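Local coordinates for protein short Chain Dehydrogenase yciK (Salmonella enterica subsp. enterica serovar Typhimurium, PDB 3IAH) that binds NADP and is probably an NADP-dependent oxidoreductase of the short-chain dehydrogenase family, perhaps an oxoacyl-(acyl carrier protein) reductase, at residues A[4-9]-A[228-233]; A[70-75]-A[83-88]; A[141-146]-A[187-192]. One frame throughout, in Å; residues are numbered along the deposited sequence. Where two conformers were deposited one is given.

Contact 1: A[4-9]-A[228-233]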
loop_
_atom_site.group_PDB
_atom_site.type_symbol
_atom_site.label_atom_id
_atom_site.label_comp_id
_atom_site.label_asym_id
_atom_site.label_seq_id
_atom_site.Cartn_x
_atom_site.Cartn_y
_atom_site.Cartn_z
HETATM N N MSE A 4 26.083 12.535 -3.175
HETATM C CA MSE A 4 26.309 11.702 -1.958
HETATM C C MSE A 4 27.754 11.201 -1.949
HETATM O O MSE A 4 28.069 10.149 -2.522
HETATM C CB MSE A 4 25.322 10.535 -1.929
HETATM C CG MSE A 4 25.409 9.646 -0.693
HETATM SE SE MSE A 4 25.243 10.657 0.979
HETATM C CE MSE A 4 25.028 9.149 2.209
ATOM N N HIS A 5 28.618 11.953 -1.272
ATOM C CA HIS A 5 30.043 11.641 -1.212
ATOM C C HIS A 5 30.470 10.920 0.065
ATOM O O HIS A 5 31.655 10.903 0.397
ATOM C CB HIS A 5 30.833 12.947 -1.303
ATOM C CG HIS A 5 30.423 13.831 -2.441
ATOM N ND1 HIS A 5 30.944 13.702 -3.710
ATOM C CD2 HIS A 5 29.561 14.874 -2.493
ATOM C CE1 HIS A 5 30.414 14.622 -4.498
ATOM N NE2 HIS A 5 29.572 15.347 -3.784
ATOM N N TYR A 6 29.521 10.323 0.773
ATOM C CA TYR A 6 29.817 9.631 2.031
ATOM C C TYR A 6 30.931 8.590 1.855
ATOM O O TYR A 6 30.832 7.696 1.025
ATOM C CB TYR A 6 28.530 9.016 2.587
ATOM C CG TYR A 6 28.614 8.462 3.987
ATOM C CD1 TYR A 6 28.863 9.303 5.078
ATOM C CD2 TYR A 6 28.367 7.124 4.239
ATOM C CE1 TYR A 6 28.912 8.806 6.377
ATOM C CE2 TYR A 6 28.415 6.616 5.538
ATOM C CZ TYR A 6 28.685 7.455 6.597
ATOM O OH TYR A 6 28.718 6.935 7.865
ATOM N N GLN A 7 31.999 8.756 2.627
ATOM C CA GLN A 7 33.164 7.876 2.609
ATOM C C GLN A 7 33.585 7.609 4.044
ATOM O O GLN A 7 34.570 8.181 4.532
ATOM C CB GLN A 7 34.322 8.529 1.860
ATOM C CG GLN A 7 34.115 8.698 0.383
ATOM C CD GLN A 7 35.290 9.407 -0.272
ATOM O OE1 GLN A 7 36.201 9.895 0.405
ATOM N NE2 GLN A 7 35.273 9.468 -1.596
ATOM N N PRO A 8 32.849 6.725 4.726
ATOM C CA PRO A 8 33.164 6.430 6.121
ATOM C C PRO A 8 34.412 5.586 6.310
ATOM O O PRO A 8 34.916 4.996 5.356
ATOM C CB PRO A 8 31.942 5.632 6.579
ATOM C CG PRO A 8 31.471 4.933 5.339
ATOM C CD PRO A 8 31.739 5.891 4.216
ATOM N N LYS A 9 34.898 5.530 7.547
ATOM C CA LYS A 9 36.060 4.711 7.881
ATOM C C LYS A 9 35.630 3.256 7.660
ATOM O O LYS A 9 34.451 2.930 7.792
ATOM C CB LYS A 9 36.493 4.913 9.332
ATOM C CG LYS A 9 36.958 6.334 9.689
ATOM C CD LYS A 9 37.423 6.416 11.151
ATOM C CE LYS A 9 37.757 7.846 11.585
ATOM N NZ LYS A 9 38.851 8.464 10.787
ATOM N N TYR A 228 23.402 3.217 1.644
ATOM C CA TYR A 228 23.177 1.989 2.414
ATOM C C TYR A 228 24.024 1.960 3.689
ATOM O O TYR A 228 23.530 1.570 4.751
ATOM C CB TYR A 228 23.385 0.744 1.543
ATOM C CG TYR A 228 22.201 0.494 0.616
ATOM C CD1 TYR A 228 21.219 -0.421 0.961
ATOM C CD2 TYR A 228 22.028 1.221 -0.570
ATOM C CE1 TYR A 228 20.124 -0.636 0.156
ATOM C CE2 TYR A 228 20.926 1.003 -1.394
ATOM C CZ TYR A 228 19.969 0.070 -1.015
ATOM O OH TYR A 228 18.851 -0.185 -1.809
ATOM N N LEU A 229 25.288 2.362 3.569
ATOM C CA LEU A 229 26.203 2.436 4.717
ATOM C C LEU A 229 25.761 3.542 5.663
ATOM O O LEU A 229 25.684 3.336 6.882
ATOM C CB LEU A 229 27.634 2.707 4.260
ATOM C CG LEU A 229 28.337 1.539 3.562
ATOM C CD1 LEU A 229 29.537 2.001 2.750
ATOM C CD2 LEU A 229 28.722 0.494 4.612
ATOM N N TRP A 230 25.464 4.711 5.097
ATOM C CA TRP A 230 25.025 5.861 5.885
ATOM C C TRP A 230 23.856 5.549 6.807
ATOM O O TRP A 230 23.888 5.898 7.989
ATOM C CB TRP A 230 24.676 7.054 4.970
ATOM C CG TRP A 230 24.308 8.310 5.726
ATOM C CD1 TRP A 230 25.163 9.178 6.342
ATOM C CD2 TRP A 230 22.994 8.841 5.916
ATOM N NE1 TRP A 230 24.457 10.213 6.920
ATOM C CE2 TRP A 230 23.124 10.028 6.671
ATOM C CE3 TRP A 230 21.715 8.426 5.530
ATOM C CZ2 TRP A 230 22.025 10.800 7.042
ATOM C CZ3 TRP A 230 20.618 9.198 5.904
ATOM C CH2 TRP A 230 20.785 10.369 6.646
ATOM N N LEU A 231 22.831 4.896 6.270
ATOM C CA LEU A 231 21.643 4.543 7.057
ATOM C C LEU A 231 21.878 3.542 8.190
ATOM O O LEU A 231 21.116 3.530 9.140
ATOM C CB LEU A 231 20.502 4.055 6.161
ATOM C CG LEU A 231 19.656 5.133 5.507
ATOM C CD1 LEU A 231 18.626 4.487 4.590
ATOM C CD2 LEU A 231 18.958 5.978 6.608
HETATM N N MSE A 232 22.920 2.718 8.082
HETATM C CA MSE A 232 23.251 1.736 9.126
HETATM C C MSE A 232 24.268 2.249 10.165
HETATM O O MSE A 232 24.351 1.704 11.276
HETATM C CB MSE A 232 23.769 0.440 8.496
HETATM C CG MSE A 232 22.734 -0.327 7.712
HETATM SE SE MSE A 232 21.161 -0.705 8.833
HETATM C CE MSE A 232 20.144 -1.732 7.554
ATOM N N GLY A 233 25.035 3.284 9.815
ATOM C CA GLY A 233 26.041 3.852 10.726
ATOM C C GLY A 233 25.505 4.976 11.610
ATOM O O GLY A 233 24.390 5.489 11.400
#

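Contact 2: A[70-75]-A[83-88]. With NAP (NADP nicotinamide-adenine-dinucleotide phosphate), chain C.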
loop_
_atom_site.group_PDB
_atom_site.type_symbol
_atom_site.label_atom_id
_atom_site.label_comp_id
_atom_site.label_asym_id
_atom_site.label_seq_id
_atom_site.Cartn_x
_atom_site.Cartn_y
_atom_site.Cartn_z
ATOM N N PHE A 70 19.947 -17.582 6.801
ATOM C CA PHE A 70 18.709 -18.252 7.158
ATOM C C PHE A 70 17.787 -18.240 5.947
ATOM O O PHE A 70 17.692 -17.237 5.233
ATOM C CB PHE A 70 18.034 -17.579 8.368
ATOM C CG PHE A 70 18.843 -17.642 9.623
ATOM C CD1 PHE A 70 18.674 -18.690 10.532
ATOM C CD2 PHE A 70 19.791 -16.664 9.904
ATOM C CE1 PHE A 70 19.434 -18.752 11.699
ATOM C CE2 PHE A 70 20.551 -16.717 11.061
ATOM C CZ PHE A 70 20.375 -17.769 11.966
ATOM N N THR A 71 17.133 -19.362 5.683
ATOM C CA THR A 71 16.209 -19.416 4.564
ATOM C C THR A 71 14.808 -19.094 5.080
ATOM O O THR A 71 14.382 -19.597 6.130
ATOM C CB THR A 71 16.203 -20.773 3.850
ATOM O OG1 THR A 71 15.809 -21.792 4.767
ATOM C CG2 THR A 71 17.587 -21.089 3.306
ATOM N N LEU A 72 14.113 -18.245 4.331
ATOM C CA LEU A 72 12.760 -17.819 4.640
ATOM C C LEU A 72 12.134 -17.358 3.334
ATOM O O LEU A 72 12.548 -16.347 2.769
ATOM C CB LEU A 72 12.750 -16.654 5.640
ATOM C CG LEU A 72 11.368 -16.149 6.084
ATOM C CD1 LEU A 72 10.614 -17.251 6.823
ATOM C CD2 LEU A 72 11.481 -14.894 6.971
ATOM N N ASP A 73 11.142 -18.088 2.849
ATOM C CA ASP A 73 10.486 -17.706 1.611
ATOM C C ASP A 73 9.328 -16.801 2.006
ATOM O O ASP A 73 8.372 -17.246 2.645
ATOM C CB ASP A 73 10.034 -18.937 0.844
ATOM C CG ASP A 73 9.448 -18.600 -0.522
ATOM O OD1 ASP A 73 9.548 -19.463 -1.417
ATOM O OD2 ASP A 73 8.922 -17.478 -0.721
ATOM N N LEU A 74 9.427 -15.533 1.625
ATOM C CA LEU A 74 8.415 -14.520 1.962
ATOM C C LEU A 74 7.063 -14.717 1.282
ATOM O O LEU A 74 6.061 -14.191 1.745
ATOM C CB LEU A 74 8.960 -13.125 1.650
ATOM C CG LEU A 74 10.203 -12.685 2.447
ATOM C CD1 LEU A 74 10.904 -11.494 1.806
ATOM C CD2 LEU A 74 9.862 -12.390 3.888
ATOM N N LEU A 75 7.038 -15.482 0.195
ATOM C CA LEU A 75 5.814 -15.721 -0.535
ATOM C C LEU A 75 4.992 -16.816 0.133
ATOM O O LEU A 75 3.772 -16.819 0.044
ATOM C CB LEU A 75 6.154 -16.117 -1.983
ATOM C CG LEU A 75 5.023 -16.324 -2.972
ATOM C CD1 LEU A 75 4.145 -15.089 -3.079
ATOM C CD2 LEU A 75 5.590 -16.730 -4.361
ATOM N N ARG A 83 8.462 -15.875 13.344
ATOM C CA ARG A 83 8.848 -15.940 14.753
ATOM C C ARG A 83 9.931 -17.012 14.974
ATOM O O ARG A 83 10.832 -16.822 15.783
ATOM C CB ARG A 83 7.613 -16.145 15.647
ATOM C CG ARG A 83 7.887 -16.400 17.127
ATOM C CD ARG A 83 8.960 -15.484 17.729
ATOM N NE ARG A 83 8.768 -14.036 17.602
ATOM C CZ ARG A 83 9.688 -13.138 17.967
ATOM N NH1 ARG A 83 10.867 -13.529 18.467
ATOM N NH2 ARG A 83 9.445 -11.849 17.835
ATOM N N GLN A 84 9.832 -18.132 14.264
ATOM C CA GLN A 84 10.829 -19.192 14.391
ATOM C C GLN A 84 12.199 -18.687 13.934
ATOM O O GLN A 84 13.206 -19.007 14.561
ATOM C CB GLN A 84 10.392 -20.454 13.644
ATOM C CG GLN A 84 9.230 -21.177 14.340
ATOM C CD GLN A 84 8.670 -22.355 13.552
ATOM O OE1 GLN A 84 8.872 -22.472 12.339
ATOM N NE2 GLN A 84 7.933 -23.219 14.240
ATOM N N VAL A 85 12.237 -17.891 12.865
ATOM C CA VAL A 85 13.518 -17.337 12.377
ATOM C C VAL A 85 14.054 -16.312 13.390
ATOM O O VAL A 85 15.237 -16.315 13.706
ATOM C CB VAL A 85 13.414 -16.736 10.963
ATOM C CG1 VAL A 85 14.749 -16.143 10.525
ATOM C CG2 VAL A 85 12.972 -17.808 9.966
ATOM N N ALA A 86 13.178 -15.451 13.915
ATOM C CA ALA A 86 13.602 -14.460 14.916
ATOM C C ALA A 86 14.101 -15.191 16.168
ATOM O O ALA A 86 15.059 -14.752 16.803
ATOM C CB ALA A 86 12.467 -13.493 15.255
ATOM N N ASP A 87 13.445 -16.302 16.516
ATOM C CA ASP A 87 13.850 -17.123 17.662
ATOM C C ASP A 87 15.228 -17.737 17.404
ATOM O O ASP A 87 16.056 -17.800 18.318
ATOM C CB ASP A 87 12.838 -18.233 17.958
ATOM C CG ASP A 87 11.537 -17.710 18.534
ATOM O OD1 ASP A 87 10.601 -18.521 18.712
ATOM O OD2 ASP A 87 11.454 -16.497 18.817
ATOM N N ARG A 88 15.460 -18.201 16.171
ATOM C CA ARG A 88 16.763 -18.767 15.805
ATOM C C ARG A 88 17.846 -17.701 15.894
ATOM O O ARG A 88 18.930 -17.948 16.422
ATOM C CB ARG A 88 16.752 -19.425 14.420
ATOM C CG ARG A 88 16.144 -20.837 14.412
ATOM C CD ARG A 88 16.378 -21.560 13.072
ATOM N NE ARG A 88 15.497 -21.111 11.994
ATOM C CZ ARG A 88 14.391 -21.745 11.595
ATOM N NH1 ARG A 88 13.662 -21.239 10.603
ATOM N NH2 ARG A 88 14.007 -22.888 12.165
HETATM P PA NAP C . 16.769 -8.740 -7.508
HETATM O O1A NAP C . 18.071 -8.804 -8.171
HETATM O O2A NAP C . 15.695 -9.514 -8.155
HETATM O O5B NAP C . 16.812 -9.289 -6.027
HETATM C C5B NAP C . 15.630 -9.521 -5.315
HETATM C C4B NAP C . 16.025 -10.257 -4.042
HETATM O O4B NAP C . 14.813 -10.453 -3.345
HETATM C C3B NAP C . 16.652 -11.620 -4.306
HETATM O O3B NAP C . 17.626 -11.978 -3.351
HETATM C C2B NAP C . 15.450 -12.510 -4.189
HETATM O O2B NAP C . 15.756 -13.868 -3.954
HETATM C C1B NAP C . 14.684 -11.804 -3.054
HETATM N N9A NAP C . 13.354 -12.382 -3.115
HETATM C C8A NAP C . 12.426 -12.315 -4.114
HETATM N N7A NAP C . 11.364 -13.059 -3.734
HETATM C C5A NAP C . 11.624 -13.596 -2.522
HETATM C C6A NAP C . 10.907 -14.435 -1.686
HETATM N N6A NAP C . 9.696 -14.865 -2.049
HETATM N N1A NAP C . 11.456 -14.816 -0.469
HETATM C C2A NAP C . 12.715 -14.385 -0.095
HETATM N N3A NAP C . 13.431 -13.552 -0.934
HETATM C C4A NAP C . 12.879 -13.181 -2.130
HETATM O O3 NAP C . 16.231 -7.256 -7.349
HETATM P PN NAP C . 16.922 -5.918 -6.920
HETATM O O1N NAP C . 18.212 -6.230 -6.242
HETATM O O2N NAP C . 16.821 -4.971 -8.043
HETATM O O5D NAP C . 15.842 -5.432 -5.851
HETATM C C5D NAP C . 16.172 -5.180 -4.512
HETATM C C4D NAP C . 15.133 -4.220 -3.977
HETATM O O4D NAP C . 15.310 -3.006 -4.651
HETATM C C3D NAP C . 13.675 -4.622 -4.198
HETATM O O3D NAP C . 12.908 -4.334 -3.023
HETATM C C2D NAP C . 13.238 -3.735 -5.353
HETATM O O2D NAP C . 11.865 -3.476 -5.350
HETATM C C1D NAP C . 14.035 -2.510 -5.094
HETATM N N1N NAP C . 14.286 -1.595 -6.225
HETATM C C2N NAP C . 15.151 -1.983 -7.222
HETATM C C3N NAP C . 15.387 -1.125 -8.286
HETATM C C7N NAP C . 16.352 -1.515 -9.397
HETATM O O7N NAP C . 16.468 -0.588 -10.409
HETATM N N7N NAP C . 17.031 -2.666 -9.360
HETATM C C4N NAP C . 14.741 0.116 -8.321
HETATM C C5N NAP C . 13.857 0.496 -7.292
HETATM C C6N NAP C . 13.644 -0.386 -6.255
HETATM P P2B NAP C . 16.368 -14.894 -5.083
HETATM O O1X NAP C . 16.079 -16.281 -4.650
HETATM O O2X NAP C . 15.712 -14.682 -6.418
HETATM O O3X NAP C . 17.857 -14.764 -5.203
#

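Contact 3: A[141-146]-A[187-192]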
loop_
_atom_site.group_PDB
_atom_site.type_symbol
_atom_site.label_atom_id
_atom_site.label_comp_id
_atom_site.label_asym_id
_atom_site.label_seq_id
_atom_site.Cartn_x
_atom_site.Cartn_y
_atom_site.Cartn_z
ATOM N N LEU A 141 14.458 -7.763 18.986
ATOM C CA LEU A 141 15.909 -7.745 18.769
ATOM C C LEU A 141 16.386 -6.349 18.379
ATOM O O LEU A 141 17.445 -5.902 18.843
ATOM C CB LEU A 141 16.350 -8.753 17.696
ATOM C CG LEU A 141 16.455 -10.230 18.094
ATOM C CD1 LEU A 141 16.517 -11.102 16.843
ATOM C CD2 LEU A 141 17.668 -10.464 19.023
ATOM N N LEU A 142 15.629 -5.662 17.527
ATOM C CA LEU A 142 16.007 -4.286 17.107
ATOM C C LEU A 142 16.018 -3.314 18.277
ATOM O O LEU A 142 16.872 -2.420 18.344
ATOM C CB LEU A 142 15.093 -3.758 15.996
ATOM C CG LEU A 142 15.428 -4.249 14.590
ATOM C CD1 LEU A 142 14.257 -4.092 13.632
ATOM C CD2 LEU A 142 16.690 -3.563 14.060
ATOM N N LEU A 143 15.080 -3.497 19.198
ATOM C CA LEU A 143 14.975 -2.636 20.375
ATOM C C LEU A 143 16.055 -2.907 21.434
ATOM O O LEU A 143 16.130 -2.185 22.428
ATOM C CB LEU A 143 13.567 -2.732 20.951
ATOM C CG LEU A 143 12.574 -1.998 20.042
ATOM C CD1 LEU A 143 11.148 -2.480 20.200
ATOM C CD2 LEU A 143 12.698 -0.491 20.268
ATOM N N LYS A 144 16.873 -3.941 21.229
ATOM C CA LYS A 144 17.982 -4.257 22.161
ATOM C C LYS A 144 19.237 -3.498 21.721
ATOM O O LYS A 144 20.223 -3.415 22.454
ATOM C CB LYS A 144 18.221 -5.762 22.303
ATOM C CG LYS A 144 17.057 -6.450 23.003
ATOM C CD LYS A 144 17.348 -7.891 23.347
ATOM C CE LYS A 144 16.176 -8.498 24.106
ATOM N NZ LYS A 144 16.460 -9.877 24.594
ATOM N N SER A 145 19.194 -2.939 20.515
ATOM C CA SER A 145 20.284 -2.131 19.994
ATOM C C SER A 145 20.302 -0.750 20.674
ATOM O O SER A 145 19.271 -0.253 21.112
ATOM C CB SER A 145 20.116 -1.935 18.487
ATOM O OG SER A 145 21.077 -1.035 17.977
ATOM N N ASP A 146 21.483 -0.148 20.778
ATOM C CA ASP A 146 21.606 1.192 21.363
ATOM C C ASP A 146 20.958 2.222 20.429
ATOM O O ASP A 146 20.482 3.259 20.874
ATOM C CB ASP A 146 23.070 1.574 21.583
ATOM C CG ASP A 146 23.757 0.714 22.625
ATOM O OD1 ASP A 146 23.074 -0.096 23.288
ATOM O OD2 ASP A 146 24.987 0.863 22.786
ATOM N N GLN A 187 9.544 6.871 17.410
ATOM C CA GLN A 187 10.278 8.123 17.437
ATOM C C GLN A 187 10.864 8.498 18.812
ATOM O O GLN A 187 11.888 9.165 18.860
ATOM C CB GLN A 187 9.459 9.267 16.846
ATOM C CG GLN A 187 8.231 9.635 17.585
ATOM C CD GLN A 187 7.493 10.753 16.889
ATOM O OE1 GLN A 187 8.084 11.774 16.523
ATOM N NE2 GLN A 187 6.182 10.579 16.721
ATOM N N ASN A 188 10.222 8.061 19.894
ATOM C CA ASN A 188 10.707 8.301 21.263
ATOM C C ASN A 188 11.516 7.140 21.825
ATOM O O ASN A 188 11.817 7.108 23.024
ATOM C CB ASN A 188 9.549 8.604 22.200
ATOM C CG ASN A 188 9.001 9.990 22.000
ATOM O OD1 ASN A 188 9.691 10.846 21.471
ATOM N ND2 ASN A 188 7.783 10.231 22.459
ATOM N N ARG A 189 11.866 6.197 20.963
ATOM C CA ARG A 189 12.655 5.043 21.365
ATOM C C ARG A 189 13.963 5.034 20.578
ATOM O O ARG A 189 14.232 5.953 19.806
ATOM C CB ARG A 189 11.817 3.778 21.227
ATOM C CG ARG A 189 10.568 3.893 22.119
ATOM C CD ARG A 189 9.727 2.665 22.140
ATOM N NE ARG A 189 10.382 1.564 22.837
ATOM C CZ ARG A 189 9.856 0.349 22.962
ATOM N NH1 ARG A 189 10.524 -0.595 23.615
ATOM N NH2 ARG A 189 8.667 0.076 22.427
ATOM N N SER A 190 14.762 3.987 20.783
ATOM C CA SER A 190 16.085 3.845 20.169
ATOM C C SER A 190 16.129 3.459 18.686
ATOM O O SER A 190 17.192 3.502 18.074
ATOM C CB SER A 190 16.876 2.783 20.961
ATOM O OG SER A 190 16.181 1.529 20.906
ATOM N N LEU A 191 14.982 3.113 18.114
ATOM C CA LEU A 191 14.907 2.676 16.740
ATOM C C LEU A 191 14.489 3.754 15.730
ATOM O O LEU A 191 13.484 4.446 15.928
ATOM C CB LEU A 191 13.903 1.512 16.660
ATOM C CG LEU A 191 13.639 0.849 15.308
ATOM C CD1 LEU A 191 14.926 0.209 14.780
ATOM C CD2 LEU A 191 12.501 -0.200 15.400
ATOM N N ARG A 192 15.255 3.871 14.645
ATOM C CA ARG A 192 14.945 4.789 13.553
ATOM C C ARG A 192 14.463 3.885 12.407
ATOM O O ARG A 192 14.898 2.731 12.283
ATOM C CB ARG A 192 16.117 5.695 13.176
ATOM C CG ARG A 192 17.380 5.016 12.679
ATOM C CD ARG A 192 18.487 6.069 12.599
ATOM N NE ARG A 192 19.747 5.547 12.093
ATOM C CZ ARG A 192 20.626 4.852 12.816
ATOM N NH1 ARG A 192 21.754 4.432 12.253
ATOM N NH2 ARG A 192 20.380 4.556 14.086
HETATM O O HOH W 1 17.094 0.211 18.933
HETATM O O HOH W 2 14.900 -0.035 23.447
HETATM O O HOH W 3 18.962 5.355 20.056
#

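Contact 1: A[4-9]-A[228-233]
Residues 4-9, an irregular N-terminal arm, pass beside the last turn of helix 225-232, with Tyr-6 and Trp-230 closest at 7.2 Å between their CA atoms and Pro-8 facing Leu-229. The helix flanks the parallel sheet of a Rossmann-type short-chain dehydrogenase fold, and the arm precedes its first strand, 17-21, so the contact joins the start of the chain to a late helix of the same fold. Its main element is a T-shaped aromatic pair. The edge of the Trp-230 indole is directed at the face of Tyr-6: the phenol ring and the five-membered ring have centroids 4.9 Å apart and planes at 86°, with Trp-230 CD1 over the middle of the phenol. Trp-230 CB adds a CH-pi contact to the same face, 4.1 Å from the ring centroid and 26° off the normal. Pro-8 CD covers the opposite face towards the rim, so the phenol is held flat between a residue of its own arm and the tryptophan. Both aromatic side chains have CG anti to the backbone N (chi1 -170° for Tyr-6), and they cross at about a right angle. Selenomethionine Met-4 bends at chi2 and brings its terminal CE to 3.5 Å from Trp-230 CB. On the Leu-229 side, the looser pair is Pro-8 CG with Leu-229 CD1. Beyond the two segments, Phe-244 makes a second edge-to-face pair with Trp-230, while Leu-229 also packs on Tyr-35 of helix 26-37. The polar end of Tyr-6 is fixed by a hydrogen bond between OH and Asp-235 OD2, and Tyr-6 CE2, bonded to the carbon bearing that hydroxyl, lies 3.5 Å from Trp-230 CA.

Contact 2: A[70-75]-A[83-88]
Val-85 stands between Phe-70 and Leu-72, splitting its two methyls between them: CG1 lies 4.2 Å from Phe-70 CB, and CG2 lies 4.0 Å from Leu-72 CD1. Its chi1 of 178° sets CG1 anti to the backbone N and CG2 anti to the carbonyl carbon, which accounts for this division. One turn along helix 79-92, Arg-88 approaches the outer part of the phenyl ring, with CB 3.9 Å from Phe-70 CE1. The arginine and phenylalanine side chains slide past each other in opposite directions; although the guanidinium and ring planes differ by only 14°, the group sits obliquely to the ring rather than stacked upon it. Phe-70 also packs on Ile-43 and Leu-45 of the neighbouring strand. Beyond the strand the chain turns to the cofactor. Leu-74 N donates to adenine N1A of NADP at 3.0 Å. Adenine N6A donates to Asp-73 OD2, also at 3.0 Å. The same carboxylate oxygen accepts from Leu-75 N, forming an Asx turn whose donor meets OD2 on the anti side, 24° out of the carboxylate plane. Two donors thus fix the carboxylate's rotation. Strand 68-71, the loop that holds the adenine and helix 79-92 form a beta-loop-alpha unit at one edge of the Rossmann sheet, part of the NADP site.

Contact 3: A[141-146]-A[187-192]
The turn at the C-terminal end of helix 117-142 meets the loop leading into strand 192-197, beside the N-terminal ends of strands 149-153 and 192-197, and water carries much of the polar contact between them. Ser-190 is the hub. Its OG donates to water 1 over an unusually short distance whose exact value is doubtful, and that water in turn donates to Leu-142 O and Ser-145 O, so one molecule joins two carbonyls of the turn to the serine. Water 2 donates both to Leu-143 O and to the same hydroxyl, the latter at 3.2 Å between water 2 and Ser-190 OG. Water 3 links the backbones, from Asp-146 O to Ser-190 O. With chi1 at 60°, Ser-190 OG lies between its backbone N and carbonyl carbon and points into this water cluster. The type I turn of this Rossmann-fold helix end gathers the carbonyls of Leu-142, Leu-143 and Ser-145, and Ser-145 OG is itself held by Asp-97 OD1. Leucine side chains make the remaining contacts. In one of its two conformers, Leu-143 crosses Arg-189 at about a right angle, its CD2 lying 3.8 Å above one face of the guanidinium, offset toward the rim, while CD1 is 4.0 Å from Arg-189 NH1. Deeper in, Leu-191 CD1 meets Leu-142 CB at 4.2 Å. Tyr-186 of helix 166-186 packs against both Leu-143 and Leu-191.

Contacts 1 and 2 lie on opposite sides of the chain's centre, with centres 28 Å apart and nearest atoms about 14 Å apart. Contact 3 touches both. Towards contact 1, Arg-192 NH1 makes a weak hydrogen bond to Leu-231 O and packs, without a hydrogen bond, 3.0 Å from Gly-233 O; towards contact 2, Leu-141 CD1 packs 3.9 Å from Ala-86 O. Their centres are 20 and 21 Å from that of contact 3. Along the chain, contacts 2 and 3 follow one another between the two segments of contact 1. Of the three, contact 2 contributes residues to the NADP pocket, at the adenine end; Tyr-168 and Thr-201 bind the cofactor elsewhere.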